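Structural polyprotein, VP1 (Israeli acute paralysis virus, PDB 5CDD) probably serves as a structural building block of the virus capsid, VP1 being one piece cut from the longer structural polyprotein. Local coordinates at residues Y83-Y88 against G191-P196; Y109-L114 against G128-T133. All coordinates share one frame; numbering follows the deposited sequence.

Contact 1: residues Y83-Y88 against G191-P196; sequences YLYRFY and GWMIGP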
ATOM      1  N   TYR A  83      22.837  41.686   9.801  1.00 26.89           N
ATOM      2  CA  TYR A  83      24.007  42.507  10.090  1.00 25.58           C
ATOM      3  C   TYR A  83      25.340  41.775   9.952  1.00 25.36           C
ATOM      4  O   TYR A  83      26.396  42.408   9.951  1.00 27.56           O
ATOM      5  CB  TYR A  83      23.884  43.104  11.493  1.00 25.82           C
ATOM      6  CG  TYR A  83      23.092  44.393  11.541  1.00 25.90           C
ATOM      7  CD1 TYR A  83      23.636  45.583  11.060  1.00 26.16           C
ATOM      8  CD2 TYR A  83      21.804  44.427  12.074  1.00 26.14           C
ATOM      9  CE1 TYR A  83      22.921  46.778  11.111  1.00 27.38           C
ATOM     10  CE2 TYR A  83      21.075  45.619  12.129  1.00 27.60           C
ATOM     11  CZ  TYR A  83      21.642  46.791  11.646  1.00 28.13           C
ATOM     12  OH  TYR A  83      20.941  47.977  11.708  1.00 28.16           O
ATOM     13  N   LEU A  84      25.292  40.452   9.829  1.00 24.51           N
ATOM     14  CA  LEU A  84      26.507  39.650   9.685  1.00 23.60           C
ATOM     15  C   LEU A  84      26.847  39.362   8.224  1.00 23.54           C
ATOM     16  O   LEU A  84      27.905  38.809   7.927  1.00 23.54           O
ATOM     17  CB  LEU A  84      26.356  38.316  10.423  1.00 23.58           C
ATOM     18  CG  LEU A  84      26.204  38.326  11.943  1.00 24.82           C
ATOM     19  CD1 LEU A  84      25.984  36.907  12.441  1.00 24.01           C
ATOM     20  CD2 LEU A  84      27.446  38.925  12.580  1.00 25.86           C
ATOM     21  N   TYR A  85      25.951  39.740   7.317  1.00 23.25           N
ATOM     22  CA  TYR A  85      26.148  39.497   5.890  1.00 22.35           C
ATOM     23  C   TYR A  85      25.916  40.756   5.064  1.00 22.49           C
ATOM     24  O   TYR A  85      25.467  41.774   5.591  1.00 22.69           O
ATOM     25  CB  TYR A  85      25.197  38.391   5.438  1.00 20.93           C
ATOM     26  CG  TYR A  85      25.349  37.122   6.247  1.00 20.13           C
ATOM     27  CD1 TYR A  85      26.346  36.194   5.944  1.00 19.47           C
ATOM     28  CD2 TYR A  85      24.530  36.872   7.348  1.00 19.70           C
ATOM     29  CE1 TYR A  85      26.526  35.051   6.718  1.00 18.18           C
ATOM     30  CE2 TYR A  85      24.703  35.732   8.130  1.00 18.13           C
ATOM     31  CZ  TYR A  85      25.703  34.829   7.809  1.00 18.31           C
ATOM     32  OH  TYR A  85      25.891  33.710   8.587  1.00 18.27           O
ATOM     33  N   ARG A  86      26.214  40.684   3.768  1.00 23.18           N
ATOM     34  CA  ARG A  86      26.040  41.836   2.887  1.00 24.70           C
ATOM     35  C   ARG A  86      24.923  41.675   1.856  1.00 25.80           C
ATOM     36  O   ARG A  86      24.358  42.665   1.392  1.00 26.79           O
ATOM     37  CB  ARG A  86      27.347  42.144   2.153  1.00 25.41           C
ATOM     38  CG  ARG A  86      27.281  43.394   1.279  1.00 26.49           C
ATOM     39  CD  ARG A  86      27.101  44.645   2.128  1.00 29.05           C
ATOM     40  NE  ARG A  86      28.303  44.958   2.898  1.00 29.98           N
ATOM     41  CZ  ARG A  86      28.321  45.724   3.984  1.00 30.55           C
ATOM     42  NH1 ARG A  86      27.197  46.259   4.440  1.00 32.37           N
ATOM     43  NH2 ARG A  86      29.464  45.960   4.614  1.00 31.16           N
ATOM     44  N   PHE A  87      24.608  40.437   1.496  1.00 26.89           N
ATOM     45  CA  PHE A  87      23.572  40.174   0.499  1.00 26.60           C
ATOM     46  C   PHE A  87      22.496  39.230   1.010  1.00 27.02           C
ATOM     47  O   PHE A  87      22.717  38.471   1.955  1.00 27.43           O
ATOM     48  CB  PHE A  87      24.198  39.551  -0.752  1.00 26.34           C
ATOM     49  CG  PHE A  87      25.211  40.423  -1.429  1.00 25.37           C
ATOM     50  CD1 PHE A  87      24.810  41.460  -2.267  1.00 25.43           C
ATOM     51  CD2 PHE A  87      26.572  40.207  -1.234  1.00 25.56           C
ATOM     52  CE1 PHE A  87      25.747  42.269  -2.903  1.00 24.64           C
ATOM     53  CE2 PHE A  87      27.519  41.010  -1.865  1.00 26.11           C
ATOM     54  CZ  PHE A  87      27.106  42.044  -2.701  1.00 25.17           C
ATOM     55  N   TYR A  88      21.328  39.283   0.375  1.00 27.40           N
ATOM     56  CA  TYR A  88      20.219  38.402   0.726  1.00 27.26           C
ATOM     57  C   TYR A  88      19.673  37.818  -0.571  1.00 27.85           C
ATOM     58  O   TYR A  88      20.005  38.288  -1.660  1.00 26.92           O
ATOM     59  CB  TYR A  88      19.126  39.156   1.497  1.00 25.86           C
ATOM     60  CG  TYR A  88      18.241  40.070   0.680  1.00 26.21           C
ATOM     61  CD1 TYR A  88      17.246  39.556  -0.153  1.00 26.56           C
ATOM     62  CD2 TYR A  88      18.370  41.453   0.770  1.00 26.87           C
ATOM     63  CE1 TYR A  88      16.400  40.399  -0.871  1.00 28.27           C
ATOM     64  CE2 TYR A  88      17.532  42.304   0.056  1.00 29.34           C
ATOM     65  CZ  TYR A  88      16.549  41.773  -0.760  1.00 29.92           C
ATOM     66  OH  TYR A  88      15.716  42.619  -1.459  1.00 33.10           O
ATOM     67  N   GLY A 191      24.109  35.981   2.458  1.00 27.60           N
ATOM     68  CA  GLY A 191      25.366  35.534   1.889  1.00 29.03           C
ATOM     69  C   GLY A 191      26.482  36.548   1.992  1.00 30.04           C
ATOM     70  O   GLY A 191      26.236  37.744   2.137  1.00 31.75           O
ATOM     71  N   TRP A 192      27.716  36.061   1.903  1.00 31.22           N
ATOM     72  CA  TRP A 192      28.900  36.912   1.990  1.00 31.44           C
ATOM     73  C   TRP A 192      29.217  37.541   3.341  1.00 31.57           C
ATOM     74  O   TRP A 192      29.306  38.763   3.473  1.00 33.45           O
ATOM     75  CB  TRP A 192      28.839  38.036   0.953  1.00 31.26           C
ATOM     76  CG  TRP A 192      30.176  38.365   0.361  1.00 31.74           C
ATOM     77  CD1 TRP A 192      31.320  38.696   1.033  1.00 31.22           C
ATOM     78  CD2 TRP A 192      30.504  38.401  -1.032  1.00 32.47           C
ATOM     79  NE1 TRP A 192      32.341  38.936   0.142  1.00 32.02           N
ATOM     80  CE2 TRP A 192      31.868  38.762  -1.131  1.00 32.50           C
ATOM     81  CE3 TRP A 192      29.779  38.165  -2.207  1.00 32.36           C
ATOM     82  CZ2 TRP A 192      32.522  38.890  -2.358  1.00 32.47           C
ATOM     83  CZ3 TRP A 192      30.429  38.293  -3.430  1.00 33.93           C
ATOM     84  CH2 TRP A 192      31.790  38.652  -3.493  1.00 33.23           C
ATOM     85  N   MET A 193      29.381  36.686   4.343  1.00 30.93           N
ATOM     86  CA  MET A 193      29.672  37.114   5.703  1.00 29.72           C
ATOM     87  C   MET A 193      30.683  38.235   5.892  1.00 29.72           C
ATOM     88  O   MET A 193      31.745  38.241   5.269  1.00 29.98           O
ATOM     89  CB  MET A 193      30.087  35.906   6.539  1.00 29.72           C
ATOM     90  CG  MET A 193      30.305  36.204   8.003  1.00 31.61           C
ATOM     91  SD  MET A 193      31.021  34.782   8.827  1.00 33.73           S
ATOM     92  CE  MET A 193      29.551  33.869   9.193  1.00 37.26           C
ATOM     93  N   ILE A 194      30.343  39.178   6.765  1.00 28.71           N
ATOM     94  CA  ILE A 194      31.212  40.310   7.060  1.00 27.56           C
ATOM     95  C   ILE A 194      31.359  40.463   8.573  1.00 29.00           C
ATOM     96  O   ILE A 194      31.003  39.560   9.329  1.00 30.34           O
ATOM     97  CB  ILE A 194      30.638  41.616   6.465  1.00 25.27           C
ATOM     98  CG1 ILE A 194      29.190  41.808   6.925  1.00 22.69           C
ATOM     99  CG2 ILE A 194      30.711  41.567   4.947  1.00 23.04           C
ATOM    100  CD1 ILE A 194      28.542  43.070   6.395  1.00 21.32           C
ATOM    101  N   GLY A 195      31.886  41.601   9.014  1.00 30.12           N
ATOM    102  CA  GLY A 195      32.059  41.833  10.438  1.00 29.37           C
ATOM    103  C   GLY A 195      30.775  42.305  11.095  1.00 29.41           C
ATOM    104  O   GLY A 195      30.004  43.049  10.490  1.00 28.75           O
ATOM    105  N   PRO A 196      30.519  41.894  12.345  1.00 30.33           N
ATOM    106  CA  PRO A 196      29.305  42.294  13.059  1.00 31.13           C
ATOM    107  C   PRO A 196      29.354  43.729  13.562  1.00 32.24           C
ATOM    108  O   PRO A 196      30.432  44.290  13.764  1.00 32.52           O
ATOM    109  CB  PRO A 196      29.250  41.298  14.208  1.00 30.03           C
ATOM    110  CG  PRO A 196      30.697  41.149  14.554  1.00 29.17           C
ATOM    111  CD  PRO A 196      31.345  41.004  13.184  1.00 30.96           C
TER
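The Ile194 side chain reaches across to Arg86, its CD1 sitting over the centre of one guanidinium face, with Arg86 NH2 3.5 Å away. The arginine sets CG anti to its backbone N (chi1 -176°), and its chain, bent at chi2 and chi3, crosses the isoleucine at about a right angle. Beside it, Phe87 and Trp192 lie side by side and point the same way; Phe87 CE2 comes within 3.6 Å of Trp192 CE3, the ring planes inclined at 55°. Tyr85 runs past Met193 on another side of the backbone, its CE1 3.7 Å from Met193 CB. Leu84 CD2 packs on the Pro196 ring at CB. Between these side chains the backbones are joined at the start of strand 87-98. Phe87 and Gly191 form an antiparallel hydrogen-bonded pair, and Arg86 N adds a long, weak bond to the same Gly191 O: two residues facing one, a classic beta bulge. Before Arg86 and beyond Gly191 both chains are loop, and there Ile194 N donates an almost straight bond to Leu84 O (2.7 Å, 173° at the hydrogen). Neighbouring polyprotein chains take up polar groups of both side chains and backbone: Arg86 NH1 donates to Arg106 O of one, while on another Glu53 accepts from Tyr85 OH through its backbone O and from Trp192 N and Met193 N through its carboxylate.

Contact 2: residues Y109-L114 against G128-T133; sequences YIRSFL and GPSHIT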
ATOM      1  N   TYR A 109     -11.987  42.856   6.211  1.00 36.57           N
ATOM      2  CA  TYR A 109     -11.229  41.897   5.421  1.00 34.56           C
ATOM      3  C   TYR A 109      -9.831  42.442   5.159  1.00 33.39           C
ATOM      4  O   TYR A 109      -9.618  43.655   5.154  1.00 32.19           O
ATOM      5  CB  TYR A 109     -11.948  41.592   4.100  1.00 35.05           C
ATOM      6  CG  TYR A 109     -11.992  42.734   3.110  1.00 35.94           C
ATOM      7  CD1 TYR A 109     -10.863  43.089   2.372  1.00 36.51           C
ATOM      8  CD2 TYR A 109     -13.166  43.457   2.905  1.00 36.59           C
ATOM      9  CE1 TYR A 109     -10.902  44.133   1.452  1.00 37.33           C
ATOM     10  CE2 TYR A 109     -13.216  44.505   1.988  1.00 37.54           C
ATOM     11  CZ  TYR A 109     -12.081  44.836   1.266  1.00 38.44           C
ATOM     12  OH  TYR A 109     -12.122  45.868   0.357  1.00 41.50           O
ATOM     13  N   ILE A 110      -8.879  41.538   4.953  1.00 33.10           N
ATOM     14  CA  ILE A 110      -7.494  41.919   4.704  1.00 31.52           C
ATOM     15  C   ILE A 110      -7.039  41.441   3.330  1.00 31.14           C
ATOM     16  O   ILE A 110      -7.180  40.267   2.997  1.00 31.37           O
ATOM     17  CB  ILE A 110      -6.552  41.306   5.763  1.00 31.17           C
ATOM     18  CG1 ILE A 110      -7.046  41.642   7.175  1.00 29.53           C
ATOM     19  CG2 ILE A 110      -5.139  41.812   5.547  1.00 29.78           C
ATOM     20  CD1 ILE A 110      -7.034  43.111   7.513  1.00 29.03           C
ATOM     21  N   ARG A 111      -6.492  42.357   2.540  1.00 31.88           N
ATOM     22  CA  ARG A 111      -5.998  42.043   1.200  1.00 32.05           C
ATOM     23  C   ARG A 111      -4.499  42.321   1.143  1.00 31.51           C
ATOM     24  O   ARG A 111      -4.022  43.306   1.705  1.00 32.01           O
ATOM     25  CB  ARG A 111      -6.697  42.913   0.150  1.00 34.52           C
ATOM     26  CG  ARG A 111      -8.192  42.685  -0.004  1.00 37.78           C
ATOM     27  CD  ARG A 111      -8.489  41.484  -0.888  1.00 43.37           C
ATOM     28  NE  ARG A 111      -8.107  41.682  -2.290  1.00 44.73           N
ATOM     29  CZ  ARG A 111      -8.671  42.564  -3.114  1.00 44.71           C
ATOM     30  NH1 ARG A 111      -9.651  43.350  -2.689  1.00 45.06           N
ATOM     31  NH2 ARG A 111      -8.269  42.645  -4.376  1.00 42.97           N
ATOM     32  N   SER A 112      -3.756  41.452   0.469  1.00 31.15           N
ATOM     33  CA  SER A 112      -2.317  41.638   0.323  1.00 30.75           C
ATOM     34  C   SER A 112      -1.945  41.453  -1.145  1.00 29.44           C
ATOM     35  O   SER A 112      -2.428  40.534  -1.807  1.00 28.69           O
ATOM     36  CB  SER A 112      -1.545  40.650   1.206  1.00 31.15           C
ATOM     37  OG  SER A 112      -1.898  39.310   0.922  1.00 36.54           O
ATOM     38  N   PHE A 113      -1.097  42.340  -1.652  1.00 28.72           N
ATOM     39  CA  PHE A 113      -0.674  42.295  -3.046  1.00 28.22           C
ATOM     40  C   PHE A 113       0.844  42.335  -3.145  1.00 28.30           C
ATOM     41  O   PHE A 113       1.549  42.376  -2.139  1.00 27.77           O
ATOM     42  CB  PHE A 113      -1.228  43.506  -3.803  1.00 28.04           C
ATOM     43  CG  PHE A 113      -2.703  43.720  -3.628  1.00 27.35           C
ATOM     44  CD1 PHE A 113      -3.615  43.125  -4.493  1.00 28.32           C
ATOM     45  CD2 PHE A 113      -3.180  44.522  -2.598  1.00 26.82           C
ATOM     46  CE1 PHE A 113      -4.985  43.328  -4.335  1.00 27.73           C
ATOM     47  CE2 PHE A 113      -4.545  44.731  -2.430  1.00 26.72           C
ATOM     48  CZ  PHE A 113      -5.450  44.133  -3.300  1.00 27.23           C
ATOM     49  N   LEU A 114       1.333  42.325  -4.379  1.00 29.23           N
ATOM     50  CA  LEU A 114       2.760  42.412  -4.642  1.00 29.98           C
ATOM     51  C   LEU A 114       3.031  43.829  -5.119  1.00 31.80           C
ATOM     52  O   LEU A 114       2.118  44.538  -5.547  1.00 31.38           O
ATOM     53  CB  LEU A 114       3.186  41.434  -5.740  1.00 28.05           C
ATOM     54  CG  LEU A 114       3.363  39.954  -5.409  1.00 27.08           C
ATOM     55  CD1 LEU A 114       3.769  39.212  -6.671  1.00 25.71           C
ATOM     56  CD2 LEU A 114       4.422  39.782  -4.332  1.00 25.75           C
ATOM     57  N   GLY A 128      -2.431  41.311 -10.251  1.00 34.71           N
ATOM     58  CA  GLY A 128      -1.438  40.283  -9.990  1.00 32.91           C
ATOM     59  C   GLY A 128      -1.895  39.383  -8.854  1.00 32.20           C
ATOM     60  O   GLY A 128      -3.035  39.504  -8.400  1.00 32.31           O
ATOM     61  N   PRO A 129      -1.038  38.469  -8.370  1.00 31.24           N
ATOM     62  CA  PRO A 129      -1.401  37.563  -7.276  1.00 30.97           C
ATOM     63  C   PRO A 129      -1.933  38.326  -6.066  1.00 31.82           C
ATOM     64  O   PRO A 129      -1.540  39.467  -5.825  1.00 33.27           O
ATOM     65  CB  PRO A 129      -0.090  36.845  -6.975  1.00 29.84           C
ATOM     66  CG  PRO A 129       0.578  36.811  -8.306  1.00 30.65           C
ATOM     67  CD  PRO A 129       0.339  38.208  -8.824  1.00 30.31           C
ATOM     68  N   SER A 130      -2.819  37.690  -5.305  1.00 32.28           N
ATOM     69  CA  SER A 130      -3.406  38.325  -4.131  1.00 31.80           C
ATOM     70  C   SER A 130      -4.012  37.326  -3.146  1.00 31.00           C
ATOM     71  O   SER A 130      -4.395  36.216  -3.521  1.00 32.94           O
ATOM     72  CB  SER A 130      -4.486  39.318  -4.570  1.00 32.87           C
ATOM     73  OG  SER A 130      -5.212  39.810  -3.458  1.00 37.93           O
ATOM     74  N   HIS A 131      -4.093  37.734  -1.884  1.00 28.78           N
ATOM     75  CA  HIS A 131      -4.670  36.903  -0.833  1.00 27.32           C
ATOM     76  C   HIS A 131      -5.627  37.759  -0.009  1.00 27.93           C
ATOM     77  O   HIS A 131      -5.426  38.966   0.126  1.00 29.27           O
ATOM     78  CB  HIS A 131      -3.579  36.345   0.082  1.00 25.34           C
ATOM     79  CG  HIS A 131      -4.100  35.434   1.150  1.00 23.57           C
ATOM     80  ND1 HIS A 131      -3.466  35.268   2.362  1.00 23.94           N
ATOM     81  CD2 HIS A 131      -5.197  34.641   1.189  1.00 22.60           C
ATOM     82  CE1 HIS A 131      -4.150  34.414   3.103  1.00 22.77           C
ATOM     83  NE2 HIS A 131      -5.206  34.020   2.413  1.00 21.89           N
ATOM     84  N   ILE A 132      -6.661  37.134   0.547  1.00 26.94           N
ATOM     85  CA  ILE A 132      -7.642  37.851   1.354  1.00 27.29           C
ATOM     86  C   ILE A 132      -8.189  36.993   2.489  1.00 27.41           C
ATOM     87  O   ILE A 132      -8.489  35.816   2.295  1.00 27.95           O
ATOM     88  CB  ILE A 132      -8.827  38.334   0.483  1.00 27.83           C
ATOM     89  CG1 ILE A 132      -9.920  38.941   1.369  1.00 27.75           C
ATOM     90  CG2 ILE A 132      -9.377  37.178  -0.327  1.00 28.30           C
ATOM     91  CD1 ILE A 132     -11.111  39.469   0.600  1.00 26.88           C
ATOM     92  N   THR A 133      -8.315  37.589   3.673  1.00 27.56           N
ATOM     93  CA  THR A 133      -8.839  36.881   4.838  1.00 26.61           C
ATOM     94  C   THR A 133      -9.839  37.753   5.589  1.00 26.27           C
ATOM     95  O   THR A 133      -9.878  38.968   5.403  1.00 27.67           O
ATOM     96  CB  THR A 133      -7.716  36.481   5.823  1.00 26.69           C
ATOM     97  OG1 THR A 133      -7.132  37.659   6.397  1.00 27.66           O
ATOM     98  CG2 THR A 133      -6.639  35.683   5.106  1.00 25.64           C
TER
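Ile110 and Thr133 face each other as an antiparallel hydrogen-bonded pair, with Ile110 N to Thr133 O at 2.8 Å and Thr133 N returning to Ile110 O. Two residues along, Ser112 and His131 repeat the pattern, the bond from His131 N to Ser112 O being the longer at 3.3 Å. Strands 110-114 and 131-133 run at 166° to one another, and Arg111 and Ile132 make the non-hydrogen-bonded pair between them.

Apolar contacts gather on the face of Arg111 and Ile132. The aliphatic part of the arginine crosses the isoleucine, CD to CB 3.5 Å, and Ile132 CD1 reaches on to Tyr109 CD1; CG1 anti to the backbone N (chi1 173°) extends the branch that way. At the far end Leu114 CD1 meets Pro129 CD more loosely, at 4.2 Å. Phe113 CZ, from the same strand as Arg111, lies over one guanidinium face toward its rim.

Among polar side chains, Ser130 OG merely touches the edge of that guanidinium; it has a weak hydrogen bond to Tyr20 OH of a neighbouring polyprotein chain, and Arg111 NH2 a long, weak ion pair with Asp51 of a second copy of this protein.

This is edge-strand pairing, consistent with the beta-sandwich (jelly roll) of picorna-like capsid proteins: strand 131-133 is one of the two edge strands of its sheet within this chain. On its inner side strand 110-116 pairs with strand 166-172, and His141 of strand 140-145 packs against Ile110, Ser112 and Thr133.

Both contacts are buried in the capsid assembly, but they lie on opposite sides of the chain's centre, about 32 Å apart between centres, and share no strand. Contact 2 is nested along the chain within the loop that contact 1 closes; strand 87-98, which begins within segment 83-88, and strand 110-116 are successive. The chemistry follows the place in the fold. Contact 2 joins strands close in sequence by regular antiparallel pairing, whereas contact 1 brings together segments more than a hundred residues apart, leaves the sheet after one bridge and depends more on aromatic and apolar side chains. Other chains pack against both.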